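Local coordinates for tyrosine--tRNA ligase (Pyrococcus horikoshii, PDB 2CYC), which binds L-tyrosine and, as a class I synthetase, probably activates it with ATP and transfers it to the acceptor end of tRNA(Tyr), at residues 1-6 and 23-28; 106-111 and 351-356; 224-229 and 293-298. All blocks are in the same frame, centred on the assembly; numbering follows the deposited sequence.

Contact 1 of 3, residues 1-6 and 23-28; sequences MDIEER and NLRHLF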
loop_
_atom_site.group_PDB
_atom_site.type_symbol
_atom_site.label_atom_id
_atom_site.label_comp_id
_atom_site.label_asym_id
_atom_site.label_seq_id
_atom_site.Cartn_x
_atom_site.Cartn_y
_atom_site.Cartn_z
ATOM N N MET A 1 -28.626 23.260 -19.674
ATOM C CA MET A 1 -30.024 22.762 -19.563
ATOM C C MET A 1 -30.497 22.874 -18.123
ATOM O O MET A 1 -29.688 23.012 -17.202
ATOM C CB MET A 1 -30.138 21.300 -20.051
ATOM C CG MET A 1 -29.285 20.270 -19.324
ATOM S SD MET A 1 -29.795 18.507 -19.567
ATOM C CE MET A 1 -29.542 18.267 -21.320
ATOM N N ASP A 2 -31.812 22.837 -17.933
ATOM C CA ASP A 2 -32.390 22.938 -16.596
ATOM C C ASP A 2 -31.780 21.898 -15.638
ATOM O O ASP A 2 -31.585 20.735 -15.997
ATOM C CB ASP A 2 -33.911 22.754 -16.681
ATOM C CG ASP A 2 -34.612 23.127 -15.391
ATOM O OD1 ASP A 2 -34.584 22.324 -14.433
ATOM O OD2 ASP A 2 -35.179 24.241 -15.331
ATOM N N ILE A 3 -31.479 22.324 -14.418
ATOM C CA ILE A 3 -30.891 21.425 -13.437
ATOM C C ILE A 3 -31.742 20.166 -13.195
ATOM O O ILE A 3 -31.206 19.093 -12.904
ATOM C CB ILE A 3 -30.646 22.170 -12.105
ATOM C CG1 ILE A 3 -29.810 21.299 -11.165
ATOM C CG2 ILE A 3 -31.979 22.567 -11.472
ATOM C CD1 ILE A 3 -29.257 22.063 -9.986
ATOM N N GLU A 4 -33.061 20.293 -13.333
ATOM C CA GLU A 4 -33.961 19.160 -13.127
ATOM C C GLU A 4 -33.723 18.082 -14.186
ATOM O O GLU A 4 -33.700 16.887 -13.894
ATOM C CB GLU A 4 -35.414 19.636 -13.172
ATOM C CG GLU A 4 -36.435 18.538 -12.963
ATOM C CD GLU A 4 -37.856 19.082 -12.804
ATOM O OE1 GLU A 4 -38.784 18.267 -12.659
ATOM O OE2 GLU A 4 -38.045 20.318 -12.821
ATOM N N GLU A 5 -33.540 18.519 -15.422
ATOM C CA GLU A 5 -33.278 17.614 -16.524
ATOM C C GLU A 5 -31.886 16.984 -16.381
ATOM O O GLU A 5 -31.683 15.817 -16.736
ATOM C CB GLU A 5 -33.389 18.381 -17.839
ATOM C CG GLU A 5 -33.089 17.567 -19.071
ATOM C CD GLU A 5 -33.444 18.317 -20.350
ATOM O OE1 GLU A 5 -33.105 17.819 -21.448
ATOM O OE2 GLU A 5 -34.069 19.401 -20.252
ATOM N N ARG A 6 -30.931 17.748 -15.851
ATOM C CA ARG A 6 -29.567 17.227 -15.657
ATOM C C ARG A 6 -29.580 16.127 -14.593
ATOM O O ARG A 6 -28.963 15.075 -14.760
ATOM C CB ARG A 6 -28.612 18.346 -15.218
ATOM C CG ARG A 6 -28.454 19.434 -16.268
ATOM C CD ARG A 6 -26.986 19.634 -16.632
ATOM N NE ARG A 6 -26.377 20.566 -15.714
ATOM C CZ ARG A 6 -25.086 20.865 -15.654
ATOM N NH1 ARG A 6 -24.194 20.302 -16.465
ATOM N NH2 ARG A 6 -24.694 21.766 -14.777
ATOM N N ASN A 23 -26.081 16.173 -2.899
ATOM C CA ASN A 23 -24.741 16.659 -3.221
ATOM C C ASN A 23 -24.611 16.887 -4.729
ATOM O O ASN A 23 -23.941 17.823 -5.173
ATOM C CB ASN A 23 -23.665 15.678 -2.741
ATOM C CG ASN A 23 -22.258 16.255 -2.874
ATOM O OD1 ASN A 23 -21.308 15.548 -3.216
ATOM N ND2 ASN A 23 -22.123 17.548 -2.594
ATOM N N LEU A 24 -25.269 16.036 -5.511
ATOM C CA LEU A 24 -25.242 16.157 -6.965
ATOM C C LEU A 24 -25.827 17.502 -7.376
ATOM O O LEU A 24 -25.257 18.221 -8.200
ATOM C CB LEU A 24 -26.057 15.023 -7.604
ATOM C CG LEU A 24 -26.296 15.102 -9.118
ATOM C CD1 LEU A 24 -24.981 14.892 -9.878
ATOM C CD2 LEU A 24 -27.326 14.047 -9.516
ATOM N N ARG A 25 -26.984 17.828 -6.806
ATOM C CA ARG A 25 -27.659 19.083 -7.103
ATOM C C ARG A 25 -26.763 20.245 -6.687
ATOM O O ARG A 25 -26.640 21.238 -7.398
ATOM C CB ARG A 25 -28.998 19.138 -6.361
ATOM C CG ARG A 25 -29.738 20.469 -6.480
ATOM C CD ARG A 25 -31.103 20.347 -5.830
ATOM N NE ARG A 25 -31.758 21.631 -5.633
ATOM C CZ ARG A 25 -32.944 21.763 -5.048
ATOM N NH1 ARG A 25 -33.478 22.963 -4.898
ATOM N NH2 ARG A 25 -33.592 20.687 -4.612
ATOM N N HIS A 26 -26.140 20.104 -5.526
ATOM C CA HIS A 26 -25.227 21.110 -5.016
ATOM C C HIS A 26 -24.111 21.337 -6.043
ATOM O O HIS A 26 -23.801 22.478 -6.393
ATOM C CB HIS A 26 -24.641 20.631 -3.684
ATOM C CG HIS A 26 -23.604 21.544 -3.108
ATOM N ND1 HIS A 26 -23.860 22.863 -2.801
ATOM C CD2 HIS A 26 -22.313 21.320 -2.766
ATOM C CE1 HIS A 26 -22.772 23.413 -2.293
ATOM N NE2 HIS A 26 -21.819 22.498 -2.259
ATOM N N LEU A 27 -23.511 20.251 -6.532
ATOM C CA LEU A 27 -22.443 20.383 -7.520
ATOM C C LEU A 27 -22.922 21.105 -8.779
ATOM O O LEU A 27 -22.203 21.934 -9.327
ATOM C CB LEU A 27 -21.871 19.016 -7.906
ATOM C CG LEU A 27 -21.182 18.205 -6.804
ATOM C CD1 LEU A 27 -20.366 17.087 -7.446
ATOM C CD2 LEU A 27 -20.279 19.104 -5.977
ATOM N N PHE A 28 -24.125 20.776 -9.249
ATOM C CA PHE A 28 -24.669 21.429 -10.436
ATOM C C PHE A 28 -24.857 22.921 -10.177
ATOM O O PHE A 28 -24.439 23.756 -10.981
ATOM C CB PHE A 28 -26.019 20.812 -10.833
ATOM C CG PHE A 28 -25.903 19.527 -11.626
ATOM C CD1 PHE A 28 -26.852 18.513 -11.473
ATOM C CD2 PHE A 28 -24.868 19.341 -12.540
ATOM C CE1 PHE A 28 -26.773 17.329 -12.219
ATOM C CE2 PHE A 28 -24.778 18.160 -13.296
ATOM C CZ PHE A 28 -25.735 17.153 -13.132
HETATM O O HOH W 1 -22.761 22.962 -13.723
#
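The side chain of F28 is met by two residues of the first turn of helix 3-11, R6 over one face of the ring and I3 at CB. R6 uses its side chain twice. Its CB makes a CH-pi contact, 4.0 Å from the centroid of the F28 ring and 25° off the ring normal. Bends about the CB-CG and CG-CD bonds then fold the chain back, and the guanidinium comes to the same side of the ring plane, displaced outward past the CD2-CE2 rim, with F28 CD2 lying over the guanidinium face, 3.3 Å from R6 NH2. The guanidinium and ring planes are tilted 30° apart, so the two groups lean together rather than lying flat. I3 contributes a methyl: with CG1 anti to the backbone N (chi1 -170°) and the chain extended beyond it, CD1 reaches to 3.6 Å from F28 CB. The same CD1 lies 3.8 Å from R25 O and also touches the aliphatic part of R25.

The pair lies at the N-terminal start of the class I synthetase chain, where two helices flank the first strand, 15-19, in sequence. That strand joins the main Rossmann-type sheet, running antiparallel to strand 214-223, and helix 21-30 leads on to the parallel strand 36-40.

Further out, R6 NH1 donates to A64 O, which restrains the guanidinium. A water lies near R6 NH2 and F28 O, but its 2.5 Å distance from R6 NH2 makes the link doubtful, and its bond to F28 O is weak. L34 packs against both R6 and F28. The turn that carries I3 and R6 is started by D2, the N-cap residue, whose OD1 accepts from E4 N at 2.8 Å. On the other helix, R25 turns its charged end to a salt bridge with E29.

Contact 2 of 3, residues 106-111 and 351-356; sequences IEVMGG and LEPIRR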
loop_
_atom_site.group_PDB
_atom_site.type_symbol
_atom_site.label_atom_id
_atom_site.label_comp_id
_atom_site.label_asym_id
_atom_site.label_seq_id
_atom_site.Cartn_x
_atom_site.Cartn_y
_atom_site.Cartn_z
ATOM N N ILE A 106 -20.536 2.161 -26.097
ATOM C CA ILE A 106 -21.014 3.507 -25.797
ATOM C C ILE A 106 -21.815 4.015 -26.998
ATOM O O ILE A 106 -22.880 4.610 -26.857
ATOM C CB ILE A 106 -19.823 4.455 -25.528
ATOM C CG1 ILE A 106 -19.148 4.065 -24.209
ATOM C CG2 ILE A 106 -20.291 5.903 -25.499
ATOM C CD1 ILE A 106 -17.787 4.676 -24.014
ATOM N N GLU A 107 -21.298 3.746 -28.184
ATOM C CA GLU A 107 -21.943 4.175 -29.404
ATOM C C GLU A 107 -23.338 3.579 -29.606
ATOM O O GLU A 107 -24.274 4.318 -29.898
ATOM C CB GLU A 107 -21.043 3.839 -30.580
ATOM C CG GLU A 107 -21.576 4.240 -31.921
ATOM C CD GLU A 107 -20.589 3.902 -33.008
ATOM O OE1 GLU A 107 -19.554 4.599 -33.105
ATOM O OE2 GLU A 107 -20.836 2.927 -33.747
ATOM N N VAL A 108 -23.499 2.265 -29.446
ATOM C CA VAL A 108 -24.833 1.685 -29.630
ATOM C C VAL A 108 -25.815 2.125 -28.557
ATOM O O VAL A 108 -27.025 2.059 -28.764
ATOM C CB VAL A 108 -24.831 0.139 -29.657
ATOM C CG1 VAL A 108 -23.932 -0.361 -30.780
ATOM C CG2 VAL A 108 -24.403 -0.404 -28.314
ATOM N N MET A 109 -25.311 2.561 -27.408
ATOM C CA MET A 109 -26.204 3.026 -26.348
ATOM C C MET A 109 -26.473 4.520 -26.522
ATOM O O MET A 109 -27.010 5.173 -25.632
ATOM C CB MET A 109 -25.608 2.747 -24.962
ATOM C CG MET A 109 -25.444 1.259 -24.671
ATOM S SD MET A 109 -26.943 0.303 -25.107
ATOM C CE MET A 109 -28.030 0.737 -23.730
ATOM N N GLY A 110 -26.082 5.058 -27.674
ATOM C CA GLY A 110 -26.339 6.462 -27.950
ATOM C C GLY A 110 -25.344 7.504 -27.479
ATOM O O GLY A 110 -25.627 8.700 -27.537
ATOM N N GLY A 111 -24.188 7.072 -26.993
ATOM C CA GLY A 111 -23.202 8.037 -26.548
ATOM C C GLY A 111 -22.239 8.340 -27.685
ATOM O O GLY A 111 -22.272 7.677 -28.715
ATOM N N LEU A 351 -26.894 -4.959 -31.306
ATOM C CA LEU A 351 -25.452 -5.164 -31.363
ATOM C C LEU A 351 -24.806 -5.288 -32.742
ATOM O O LEU A 351 -23.579 -5.429 -32.841
ATOM C CB LEU A 351 -25.092 -6.402 -30.525
ATOM C CG LEU A 351 -25.564 -6.397 -29.058
ATOM C CD1 LEU A 351 -25.388 -7.792 -28.455
ATOM C CD2 LEU A 351 -24.782 -5.350 -28.244
ATOM N N GLU A 352 -25.608 -5.228 -33.800
ATOM C CA GLU A 352 -25.058 -5.377 -35.145
ATOM C C GLU A 352 -23.861 -4.484 -35.458
ATOM O O GLU A 352 -22.854 -4.962 -35.974
ATOM C CB GLU A 352 -26.130 -5.161 -36.221
ATOM C CG GLU A 352 -25.532 -5.290 -37.625
ATOM C CD GLU A 352 -26.557 -5.282 -38.732
ATOM O OE1 GLU A 352 -26.136 -5.261 -39.907
ATOM O OE2 GLU A 352 -27.771 -5.303 -38.441
ATOM N N PRO A 353 -23.951 -3.177 -35.156
ATOM C CA PRO A 353 -22.812 -2.296 -35.450
ATOM C C PRO A 353 -21.518 -2.806 -34.836
ATOM O O PRO A 353 -20.433 -2.658 -35.408
ATOM C CB PRO A 353 -23.237 -0.957 -34.846
ATOM C CG PRO A 353 -24.742 -1.002 -34.927
ATOM C CD PRO A 353 -25.046 -2.427 -34.516
ATOM N N ILE A 354 -21.636 -3.412 -33.663
ATOM C CA ILE A 354 -20.469 -3.925 -32.971
ATOM C C ILE A 354 -19.908 -5.141 -33.704
ATOM O O ILE A 354 -18.696 -5.235 -33.932
ATOM C CB ILE A 354 -20.827 -4.280 -31.514
ATOM C CG1 ILE A 354 -21.338 -3.016 -30.804
ATOM C CG2 ILE A 354 -19.616 -4.870 -30.801
ATOM C CD1 ILE A 354 -21.662 -3.192 -29.320
ATOM N N ARG A 355 -20.781 -6.070 -34.076
ATOM C CA ARG A 355 -20.332 -7.253 -34.802
ATOM C C ARG A 355 -19.669 -6.821 -36.111
ATOM O O ARG A 355 -18.597 -7.321 -36.470
ATOM C CB ARG A 355 -21.503 -8.196 -35.112
ATOM C CG ARG A 355 -22.082 -8.924 -33.907
ATOM C CD ARG A 355 -22.964 -10.094 -34.358
ATOM N NE ARG A 355 -24.080 -9.658 -35.201
ATOM C CZ ARG A 355 -25.182 -9.068 -34.746
ATOM N NH1 ARG A 355 -25.329 -8.841 -33.444
ATOM N NH2 ARG A 355 -26.136 -8.694 -35.595
ATOM N N ARG A 356 -20.302 -5.886 -36.820
ATOM C CA ARG A 356 -19.735 -5.411 -38.078
ATOM C C ARG A 356 -18.332 -4.849 -37.891
ATOM O O ARG A 356 -17.459 -5.070 -38.728
ATOM C CB ARG A 356 -20.636 -4.357 -38.737
ATOM C CG ARG A 356 -21.734 -4.977 -39.608
ATOM C CD ARG A 356 -22.471 -3.955 -40.477
ATOM N NE ARG A 356 -23.335 -3.050 -39.716
ATOM C CZ ARG A 356 -22.996 -1.816 -39.349
ATOM N NH1 ARG A 356 -23.850 -1.066 -38.657
ATOM N NH2 ARG A 356 -21.805 -1.330 -39.683
#
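V108, the last helical residue of helix 87-108, within the Schellman motif that ends it, packs against I354 and P353 in the first turn of helix 352-360. The motif is defined by two backbone bonds, G111 N to I106 O at 2.8 Å and G110 N to E107 O at 3.0 Å, with G110 at positive phi (87°) as its C-prime residue. One branch of the valine does most of the touching. V108 CG1 stands anti to its own carbonyl carbon (chi1 -59°), which brings it to 3.7 Å from I354 CG1 and within 3.9 Å of I354 CD1. CG2 adds a looser contact, 4.0 Å from that same I354 CD1, so the end of the isoleucine is met by both valine methyls; the isoleucine side chain lies roughly perpendicular to that of the valine. P353 borders the pair, its CB 4.2 Å from V108 CG1. P353 has no N-H to donate, which costs nothing in the first turn of a helix. Over its CA lies a face of the R356 guanidinium, whose NE forms a 3.6 Å salt bridge with E352 OE1.

Behind this apolar contact, M109 packs on L52 and A56 of helix 48-63, while L351 touches L48 of that helix and I270 of helix 267-276, placing the two helix ends side by side over a shared neighbour.

Contact 3 of 3, residues 224-229 and 293-298; sequences HLLLGL and VEYIIF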
loop_
_atom_site.group_PDB
_atom_site.type_symbol
_atom_site.label_atom_id
_atom_site.label_comp_id
_atom_site.label_asym_id
_atom_site.label_seq_id
_atom_site.Cartn_x
_atom_site.Cartn_y
_atom_site.Cartn_z
ATOM N N HIS A 224 -27.250 -0.608 -12.135
ATOM C CA HIS A 224 -27.752 -1.952 -11.901
ATOM C C HIS A 224 -26.833 -3.023 -12.499
ATOM O O HIS A 224 -26.265 -2.841 -13.583
ATOM C CB HIS A 224 -29.156 -2.054 -12.515
ATOM C CG HIS A 224 -29.761 -3.421 -12.441
ATOM N ND1 HIS A 224 -30.296 -3.939 -11.281
ATOM C CD2 HIS A 224 -29.936 -4.369 -13.393
ATOM C CE1 HIS A 224 -30.779 -5.146 -11.522
ATOM N NE2 HIS A 224 -30.573 -5.429 -12.797
ATOM N N LEU A 225 -26.679 -4.132 -11.783
ATOM C CA LEU A 225 -25.859 -5.233 -12.275
ATOM C C LEU A 225 -26.760 -6.255 -12.976
ATOM O O LEU A 225 -27.593 -6.892 -12.338
ATOM C CB LEU A 225 -25.124 -5.905 -11.115
ATOM C CG LEU A 225 -24.194 -5.039 -10.257
ATOM C CD1 LEU A 225 -23.610 -5.902 -9.133
ATOM C CD2 LEU A 225 -23.075 -4.456 -11.124
ATOM N N LEU A 226 -26.619 -6.405 -14.289
ATOM C CA LEU A 226 -27.440 -7.379 -15.002
ATOM C C LEU A 226 -27.082 -8.798 -14.544
ATOM O O LEU A 226 -25.910 -9.131 -14.367
ATOM C CB LEU A 226 -27.231 -7.267 -16.520
ATOM C CG LEU A 226 -27.703 -5.997 -17.239
ATOM C CD1 LEU A 226 -27.336 -6.103 -18.720
ATOM C CD2 LEU A 226 -29.210 -5.830 -17.081
ATOM N N LEU A 227 -28.101 -9.627 -14.358
ATOM C CA LEU A 227 -27.911 -11.013 -13.941
ATOM C C LEU A 227 -27.441 -11.891 -15.086
ATOM O O LEU A 227 -27.712 -11.603 -16.254
ATOM C CB LEU A 227 -29.226 -11.594 -13.420
ATOM C CG LEU A 227 -29.781 -11.011 -12.125
ATOM C CD1 LEU A 227 -31.168 -11.582 -11.864
ATOM C CD2 LEU A 227 -28.820 -11.319 -10.971
ATOM N N GLY A 228 -26.719 -12.956 -14.747
ATOM C CA GLY A 228 -26.293 -13.900 -15.760
ATOM C C GLY A 228 -27.563 -14.664 -16.130
ATOM O O GLY A 228 -28.542 -14.613 -15.392
ATOM N N LEU A 229 -27.560 -15.383 -17.249
ATOM C CA LEU A 229 -28.751 -16.108 -17.686
ATOM C C LEU A 229 -28.948 -17.493 -17.066
ATOM O O LEU A 229 -29.987 -18.115 -17.270
ATOM C CB LEU A 229 -28.735 -16.236 -19.210
ATOM C CG LEU A 229 -28.707 -14.902 -19.964
ATOM C CD1 LEU A 229 -28.494 -15.136 -21.453
ATOM C CD2 LEU A 229 -30.004 -14.149 -19.709
ATOM N N VAL A 293 -34.825 -7.328 -20.029
ATOM C CA VAL A 293 -35.902 -6.600 -20.698
ATOM C C VAL A 293 -36.094 -5.241 -20.013
ATOM O O VAL A 293 -36.226 -4.215 -20.667
ATOM C CB VAL A 293 -37.258 -7.376 -20.631
ATOM C CG1 VAL A 293 -38.403 -6.468 -21.062
ATOM C CG2 VAL A 293 -37.211 -8.607 -21.527
ATOM N N GLU A 294 -36.098 -5.239 -18.689
ATOM C CA GLU A 294 -36.294 -3.998 -17.967
ATOM C C GLU A 294 -35.169 -2.984 -18.139
ATOM O O GLU A 294 -35.429 -1.821 -18.418
ATOM C CB GLU A 294 -36.475 -4.259 -16.470
ATOM C CG GLU A 294 -36.751 -2.962 -15.700
ATOM C CD GLU A 294 -37.015 -3.184 -14.231
ATOM O OE1 GLU A 294 -37.404 -2.214 -13.551
ATOM O OE2 GLU A 294 -36.827 -4.323 -13.750
ATOM N N TYR A 295 -33.923 -3.427 -17.978
ATOM C CA TYR A 295 -32.780 -2.523 -18.065
ATOM C C TYR A 295 -32.167 -2.242 -19.434
ATOM O O TYR A 295 -31.462 -1.253 -19.598
ATOM C CB TYR A 295 -31.708 -2.995 -17.089
ATOM C CG TYR A 295 -32.145 -2.783 -15.663
ATOM C CD1 TYR A 295 -31.968 -1.547 -15.040
ATOM C CD2 TYR A 295 -32.799 -3.797 -14.952
ATOM C CE1 TYR A 295 -32.431 -1.323 -13.739
ATOM C CE2 TYR A 295 -33.269 -3.584 -13.655
ATOM C CZ TYR A 295 -33.082 -2.346 -13.055
ATOM O OH TYR A 295 -33.545 -2.129 -11.776
ATOM N N ILE A 296 -32.425 -3.101 -20.412
ATOM C CA ILE A 296 -31.891 -2.869 -21.747
ATOM C C ILE A 296 -33.006 -2.369 -22.664
ATOM O O ILE A 296 -33.014 -1.203 -23.076
ATOM C CB ILE A 296 -31.253 -4.160 -22.348
ATOM C CG1 ILE A 296 -30.078 -4.619 -21.469
ATOM C CG2 ILE A 296 -30.759 -3.890 -23.768
ATOM C CD1 ILE A 296 -29.319 -5.836 -22.006
ATOM N N ILE A 297 -33.971 -3.239 -22.946
ATOM C CA ILE A 297 -35.074 -2.896 -23.840
ATOM C C ILE A 297 -35.915 -1.687 -23.402
ATOM O O ILE A 297 -36.266 -0.848 -24.231
ATOM C CB ILE A 297 -35.973 -4.136 -24.066
ATOM C CG1 ILE A 297 -35.117 -5.258 -24.677
ATOM C CG2 ILE A 297 -37.149 -3.781 -24.981
ATOM C CD1 ILE A 297 -35.838 -6.583 -24.898
ATOM N N PHE A 298 -36.239 -1.589 -22.115
ATOM C CA PHE A 298 -37.014 -0.445 -21.630
ATOM C C PHE A 298 -36.130 0.527 -20.862
ATOM O O PHE A 298 -36.558 1.129 -19.874
ATOM C CB PHE A 298 -38.183 -0.897 -20.738
ATOM C CG PHE A 298 -39.256 -1.613 -21.491
ATOM C CD1 PHE A 298 -39.215 -2.995 -21.643
ATOM C CD2 PHE A 298 -40.255 -0.895 -22.143
ATOM C CE1 PHE A 298 -40.144 -3.652 -22.441
ATOM C CE2 PHE A 298 -41.188 -1.541 -22.945
ATOM C CZ PHE A 298 -41.130 -2.924 -23.096
#
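H224 and Y295 form an offset stack that joins the loop after strand 214-223 to the end of helix 288-297, where the helix widens into a pi-type turn at residues 293-297. That loop leads toward the KMSKS region of class I synthetases: L226 is backbone-bonded to M252 of the motif, and its side chain lies about 12 Å from that of K254, a predicted ATP-binding residue.

V293 begins the widened turn. Its O accepts from F298 N at 3.0 Å, while its side chain faces L339 and V343 of helix 336-350. E294 follows and lends its CG to the tyrosine beside it, lying over the face of the Y295 ring opposite to H224.

Y295 carries the contact. With CG anti to the carbonyl carbon (chi1 -69°), its ring is directed at the loop and lies nearly parallel to the imidazole. The planes are 9° apart and the centroids 3.7 Å from each other. H224 CD2 sits over the middle of the tyrosine ring, 3.3 Å from Y295 CD2, and H224 CB adds a CH-pi contact at 4.0 Å from the centroid of the Y295 ring. The imidazole is held from its far end, since H224 NE2 is hydrogen-bonded to D291 OD2. The other carboxylate oxygen of D291 takes L227 N, so a single residue one turn before Y295 positions both the stacking ring and the loop backbone. At the base of the tyrosine, L226 CD2 packs 3.8 Å from Y295 CB, the two side chains running alongside one another, head to tail.

I296 completes the contact from the next position, its side chain set crosswise to that of L226, with I296 CD1 3.8 Å from L226 CD1.

How the contacts relate
From the N terminus, contact 1 closes first: a short loop through strand 15-19 brings helix 21-30 back onto helix 3-11, at the outer edge of the catalytic fold. Contact 2 opens later, at the end of helix 87-108, and closes some 240 residues on, joining the Rossmann-type half to the C-terminal helices. Within that long loop nests contact 3, which ties the segment after strand 214-223 to helix 288-297. None cross. Contacts 2 and 3 are neighbours, their nearest atoms about 5 Å apart without touching, whereas contact 1 stands apart, its centre 29 Å from that of contact 2 and 27 Å from that of contact 3.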